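Local structure of protein argonaute 5 (Arabidopsis thaliana, 4G0O) at residues D2-V6 / S41-E45; S18-I23 / V81-D85. The protein probably binds the 5' end of small guide RNAs through its MID domain, sorting them by their first nucleotide for argonaute-directed gene regulation. All coordinates share one frame; numbering follows the deposited sequence.

Contact 1 of 2, residues D2-V6 / S41-E45; sequences DKKMV and SKGME
Met5 lays its thioether against the chain just past the end of helix 27-42, overlapping Met44 and the CB of Lys42. That helix ends in a Schellman motif: Gly43 takes a positive phi of 135°, where any CB would collide with Lys42 O, so glycine suits the place. A CB on Gly43 would also lie close to Met5 CB. The Met5 chain is extended beyond CG and crosses Met44 at about a right angle, bringing Met5 SD to 3.5 Å from Met44 CG, while Met5 CE reaches Lys42 CB at 3.9 Å. Unbranched and flexible, methionine suits the space between strand and helix end, which Asn129 of helix 118-131 also lines. Water 1 donates to Met5 O at 3.1 Å; its approach to Lys42 O is unusually short and doubtful in detail. Lys42 starts with CG anti to its carbonyl carbon, then bends at chi3 (106°) and chi4, which turns its ammonium back to the strand; Lys4 NZ, a like charge, stays 5.8 Å from Lys42 NZ. The bond so made, Lys42 NZ to Lys3 O, is 3.0 Å long, with the donor tilted 19° from the carbonyl plane.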
loop_
_atom_site.group_PDB
_atom_site.type_symbol
_atom_site.label_atom_id
_atom_site.label_comp_id
_atom_site.label_asym_id
_atom_site.label_seq_id
_atom_site.Cartn_x
_atom_site.Cartn_y
_atom_site.Cartn_z
ATOM N N ASP A 2 3.420 -6.248 21.351
ATOM C CA ASP A 2 2.154 -6.664 21.945
ATOM C C ASP A 2 0.936 -6.382 21.057
ATOM O O ASP A 2 -0.179 -6.804 21.364
ATOM C CB ASP A 2 1.980 -5.990 23.294
ATOM C CG ASP A 2 3.175 -6.210 24.205
ATOM O OD1 ASP A 2 3.892 -7.220 24.009
ATOM O OD2 ASP A 2 3.393 -5.372 25.108
ATOM N N LYS A 3 1.153 -5.663 19.962
ATOM C CA LYS A 3 0.083 -5.401 19.018
ATOM C C LYS A 3 -0.055 -6.577 18.055
ATOM O O LYS A 3 0.899 -6.949 17.372
ATOM C CB LYS A 3 0.360 -4.118 18.254
ATOM C CG LYS A 3 0.356 -2.872 19.115
ATOM C CD LYS A 3 0.558 -1.648 18.233
ATOM C CE LYS A 3 1.275 -0.541 18.973
ATOM N NZ LYS A 3 1.695 0.534 18.019
ATOM N N LYS A 4 -1.242 -7.169 18.003
ATOM C CA LYS A 4 -1.453 -8.376 17.204
ATOM C C LYS A 4 -2.697 -8.253 16.318
ATOM O O LYS A 4 -3.552 -7.396 16.540
ATOM C CB LYS A 4 -1.588 -9.597 18.127
ATOM C CG LYS A 4 -0.392 -9.840 19.056
ATOM C CD LYS A 4 0.801 -10.405 18.299
ATOM C CE LYS A 4 1.838 -10.975 19.254
ATOM N NZ LYS A 4 2.326 -9.935 20.195
ATOM N N MET A 5 -2.787 -9.109 15.308
ATOM C CA MET A 5 -4.008 -9.236 14.537
ATOM C C MET A 5 -4.860 -10.340 15.179
ATOM O O MET A 5 -4.443 -11.488 15.249
ATOM C CB MET A 5 -3.681 -9.588 13.083
ATOM C CG MET A 5 -2.884 -8.504 12.361
ATOM S SD MET A 5 -2.456 -8.928 10.670
ATOM C CE MET A 5 -1.433 -7.547 10.154
ATOM N N VAL A 6 -6.041 -9.991 15.671
ATOM C CA VAL A 6 -6.961 -11.003 16.179
ATOM C C VAL A 6 -7.377 -11.841 14.997
ATOM O O VAL A 6 -7.381 -13.071 15.044
ATOM C CB VAL A 6 -8.232 -10.370 16.758
ATOM C CG1 VAL A 6 -9.151 -11.448 17.301
ATOM C CG2 VAL A 6 -7.879 -9.365 17.839
ATOM N N SER A 41 3.115 -12.979 8.156
ATOM C CA SER A 41 3.614 -13.525 9.423
ATOM C C SER A 41 2.708 -13.149 10.594
ATOM O O SER A 41 2.641 -13.876 11.582
ATOM C CB SER A 41 5.037 -13.044 9.713
ATOM O OG SER A 41 5.077 -11.626 9.784
ATOM N N LYS A 42 2.009 -12.019 10.484
ATOM C CA LYS A 42 1.175 -11.547 11.591
ATOM C C LYS A 42 -0.262 -12.070 11.542
ATOM O O LYS A 42 -1.009 -11.906 12.508
ATOM C CB LYS A 42 1.204 -10.023 11.710
ATOM C CG LYS A 42 2.590 -9.460 12.033
ATOM C CD LYS A 42 2.535 -7.992 12.445
ATOM C CE LYS A 42 2.755 -7.826 13.955
ATOM N NZ LYS A 42 1.553 -8.174 14.759
ATOM N N GLY A 43 -0.644 -12.707 10.434
ATOM C CA GLY A 43 -1.922 -13.399 10.377
ATOM C C GLY A 43 -2.758 -13.174 9.132
ATOM O O GLY A 43 -3.795 -13.821 8.959
ATOM N N MET A 44 -2.329 -12.264 8.263
ATOM C CA MET A 44 -3.073 -12.001 7.027
ATOM C C MET A 44 -2.772 -13.063 5.994
ATOM O O MET A 44 -1.821 -13.841 6.151
ATOM C CB MET A 44 -2.728 -10.632 6.444
ATOM C CG MET A 44 -3.151 -9.471 7.316
ATOM S SD MET A 44 -2.955 -7.912 6.446
ATOM C CE MET A 44 -4.443 -7.922 5.425
ATOM N N GLU A 45 -3.601 -13.102 4.956
ATOM C CA GLU A 45 -3.319 -13.908 3.776
ATOM C C GLU A 45 -3.302 -12.998 2.547
ATOM O O GLU A 45 -4.199 -12.184 2.359
ATOM C CB GLU A 45 -4.350 -15.020 3.606
ATOM C CG GLU A 45 -3.840 -16.149 2.728
ATOM C CD GLU A 45 -4.926 -17.111 2.287
ATOM O OE1 GLU A 45 -5.904 -17.322 3.051
ATOM O OE2 GLU A 45 -4.789 -17.649 1.157
HETATM O O HOH W 1 -2.070 -13.228 14.335
#

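Contact 2 of 2, residues S18-I23 / V81-D85; sequences SFSTRI and VILPD
Asp85 turns its carboxylate into the loop that follows strand 7-18 and takes hydrogen bonds from three successive residues, Ser20, Thr21 and Arg22. The site lies where two neighbouring strands of the parallel sheet of the MID domain, 7-18 and 78-82, run out into loops. Ser20 OG donates to Asp85 OD2 at 2.6 Å, on the syn side and 22° out of the carboxylate plane. Asp85 OD1 is met by Thr21 N at 2.9 Å, also syn, and more weakly by Arg22 N. The guanidinium plane of Arg22 stands 81° from the carboxylate; Arg22 NE makes a long salt bridge to Asp85 OD1, and water 4 bridges the two, its bond to NE weak. Aspartate suits the place because its short side chain offers two acceptors to clustered donors, and an alanine here would probably leave Ser20 OG and Thr21 N without their acceptor and let the loop shift.

Just before these donors in the chain, Ser18 closes an ST turn: with OG anti to its backbone N (chi1 169°), it accepts from Ser20 N. Phe19 N to Ile82 O, almost straight at 2.8 Å, is one bond of the parallel bridge that pairs Ser18 with Ile82. The Phe19 ring meets Val81 CG1 at its edge, and Ile93 of helix 90-101 and Ala65 and Leu66 of helix 62-72 also touch it. Pro84 packs its CG on Phe19 CB, and its ring restricts phi and probably steadies the chain leading to Asp85. Nearby, Ile23 and Ile82 meet end on, Ile23 CD1 lying 4.1 Å from Ile82 CG2.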
loop_
_atom_site.group_PDB
_atom_site.type_symbol
_atom_site.label_atom_id
_atom_site.label_comp_id
_atom_site.label_asym_id
_atom_site.label_seq_id
_atom_site.Cartn_x
_atom_site.Cartn_y
_atom_site.Cartn_z
ATOM N N SER A 18 3.855 4.020 -7.517
ATOM C CA SER A 18 4.886 4.899 -7.005
ATOM C C SER A 18 4.895 6.243 -7.716
ATOM O O SER A 18 5.010 6.313 -8.941
ATOM C CB SER A 18 6.256 4.238 -7.137
ATOM O OG SER A 18 7.265 5.187 -6.872
ATOM N N PHE A 19 4.782 7.307 -6.933
ATOM C CA PHE A 19 4.946 8.652 -7.450
ATOM C C PHE A 19 6.311 9.221 -7.060
ATOM O O PHE A 19 6.548 10.422 -7.153
ATOM C CB PHE A 19 3.825 9.558 -6.950
ATOM C CG PHE A 19 2.442 9.044 -7.272
ATOM C CD1 PHE A 19 1.623 8.531 -6.272
ATOM C CD2 PHE A 19 1.977 9.046 -8.576
ATOM C CE1 PHE A 19 0.357 8.061 -6.570
ATOM C CE2 PHE A 19 0.718 8.564 -8.882
ATOM C CZ PHE A 19 -0.098 8.073 -7.875
ATOM N N SER A 20 7.206 8.360 -6.606
ATOM C CA SER A 20 8.537 8.814 -6.218
ATOM C C SER A 20 9.501 8.698 -7.379
ATOM O O SER A 20 9.510 7.702 -8.099
ATOM C CB SER A 20 9.083 8.010 -5.052
ATOM O OG SER A 20 10.455 8.326 -4.850
ATOM N N THR A 21 10.323 9.721 -7.545
ATOM C CA THR A 21 11.309 9.744 -8.608
ATOM C C THR A 21 12.680 9.293 -8.089
ATOM O O THR A 21 13.533 8.766 -8.830
ATOM C CB THR A 21 11.420 11.160 -9.161
ATOM O OG1 THR A 21 10.166 11.537 -9.754
ATOM C CG2 THR A 21 12.516 11.240 -10.189
ATOM N N ARG A 22 12.872 9.488 -6.796
ATOM C CA ARG A 22 14.186 9.368 -6.201
ATOM C C ARG A 22 14.642 7.924 -6.043
ATOM O O ARG A 22 15.824 7.618 -6.193
ATOM C CB ARG A 22 14.186 10.052 -4.843
ATOM C CG ARG A 22 15.357 10.961 -4.655
ATOM C CD ARG A 22 15.104 12.323 -5.279
ATOM N NE ARG A 22 14.592 13.260 -4.280
ATOM C CZ ARG A 22 15.337 13.814 -3.324
ATOM N NH1 ARG A 22 16.636 13.530 -3.233
ATOM N NH2 ARG A 22 14.782 14.653 -2.457
ATOM N N ILE A 23 13.707 7.033 -5.745
ATOM C CA ILE A 23 14.071 5.692 -5.296
ATOM C C ILE A 23 14.537 4.771 -6.392
ATOM O O ILE A 23 14.185 4.938 -7.559
ATOM C CB ILE A 23 12.929 5.015 -4.516
ATOM C CG1 ILE A 23 11.678 4.904 -5.392
ATOM C CG2 ILE A 23 12.632 5.807 -3.265
ATOM C CD1 ILE A 23 10.445 4.428 -4.622
ATOM N N VAL A 81 0.401 2.763 -1.981
ATOM C CA VAL A 81 0.856 3.953 -2.676
ATOM C C VAL A 81 2.197 4.450 -2.159
ATOM O O VAL A 81 2.342 4.729 -0.966
ATOM C CB VAL A 81 -0.159 5.086 -2.571
ATOM C CG1 VAL A 81 0.482 6.410 -3.009
ATOM C CG2 VAL A 81 -1.364 4.761 -3.413
ATOM N N ILE A 82 3.179 4.567 -3.047
ATOM C CA ILE A 82 4.403 5.268 -2.662
ATOM C C ILE A 82 4.298 6.754 -3.035
ATOM O O ILE A 82 4.245 7.116 -4.211
ATOM C CB ILE A 82 5.676 4.617 -3.254
ATOM C CG1 ILE A 82 5.835 3.175 -2.755
ATOM C CG2 ILE A 82 6.920 5.396 -2.852
ATOM C CD1 ILE A 82 6.927 2.407 -3.507
ATOM N N LEU A 83 4.289 7.598 -2.012
ATOM C CA LEU A 83 4.061 9.040 -2.147
ATOM C C LEU A 83 5.172 9.766 -2.889
ATOM O O LEU A 83 6.316 9.321 -2.908
ATOM C CB LEU A 83 3.920 9.681 -0.753
ATOM C CG LEU A 83 2.740 9.214 0.094
ATOM C CD1 LEU A 83 2.929 9.625 1.559
ATOM C CD2 LEU A 83 1.442 9.775 -0.504
ATOM N N PRO A 84 4.841 10.917 -3.485
ATOM C CA PRO A 84 5.863 11.742 -4.136
ATOM C C PRO A 84 7.002 12.074 -3.176
ATOM O O PRO A 84 6.835 11.942 -1.956
ATOM C CB PRO A 84 5.090 13.011 -4.496
ATOM C CG PRO A 84 3.719 12.536 -4.715
ATOM C CD PRO A 84 3.491 11.479 -3.664
ATOM N N ASP A 85 8.145 12.482 -3.710
ATOM C CA ASP A 85 9.272 12.822 -2.852
ATOM C C ASP A 85 8.999 14.085 -2.047
ATOM O O ASP A 85 9.426 14.196 -0.907
ATOM C CB ASP A 85 10.558 12.965 -3.669
ATOM C CG ASP A 85 10.916 11.687 -4.409
ATOM O OD1 ASP A 85 11.195 11.765 -5.626
ATOM O OD2 ASP A 85 10.901 10.600 -3.782
HETATM O O HOH W 2 8.255 12.730 -6.476
HETATM O O HOH W 3 10.325 13.711 -7.968
HETATM O O HOH W 4 12.459 14.302 -6.328
#

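The two contacts lie on opposite sides of the chain's centre, their own centres about 28 Å apart. Both are partly buried, but contact 1 is the more peripheral, its centre about 17 Å from the chain's centre against about 12 Å for contact 2, which buries more surface, 450 against 251 Å². Contact 1 joins the short N-terminal strand, paired with strand 135-138, to the C-terminal end of helix 27-42, by sulfur packing and one lysine bond. Contact 2 works at the ends of two strands of the parallel sheet, where apolar side chains give way to a carboxylate gathering loop donors. Helix 27-42 links them, since the loop of contact 2 leads into it and contact 1 packs against its C-terminal end.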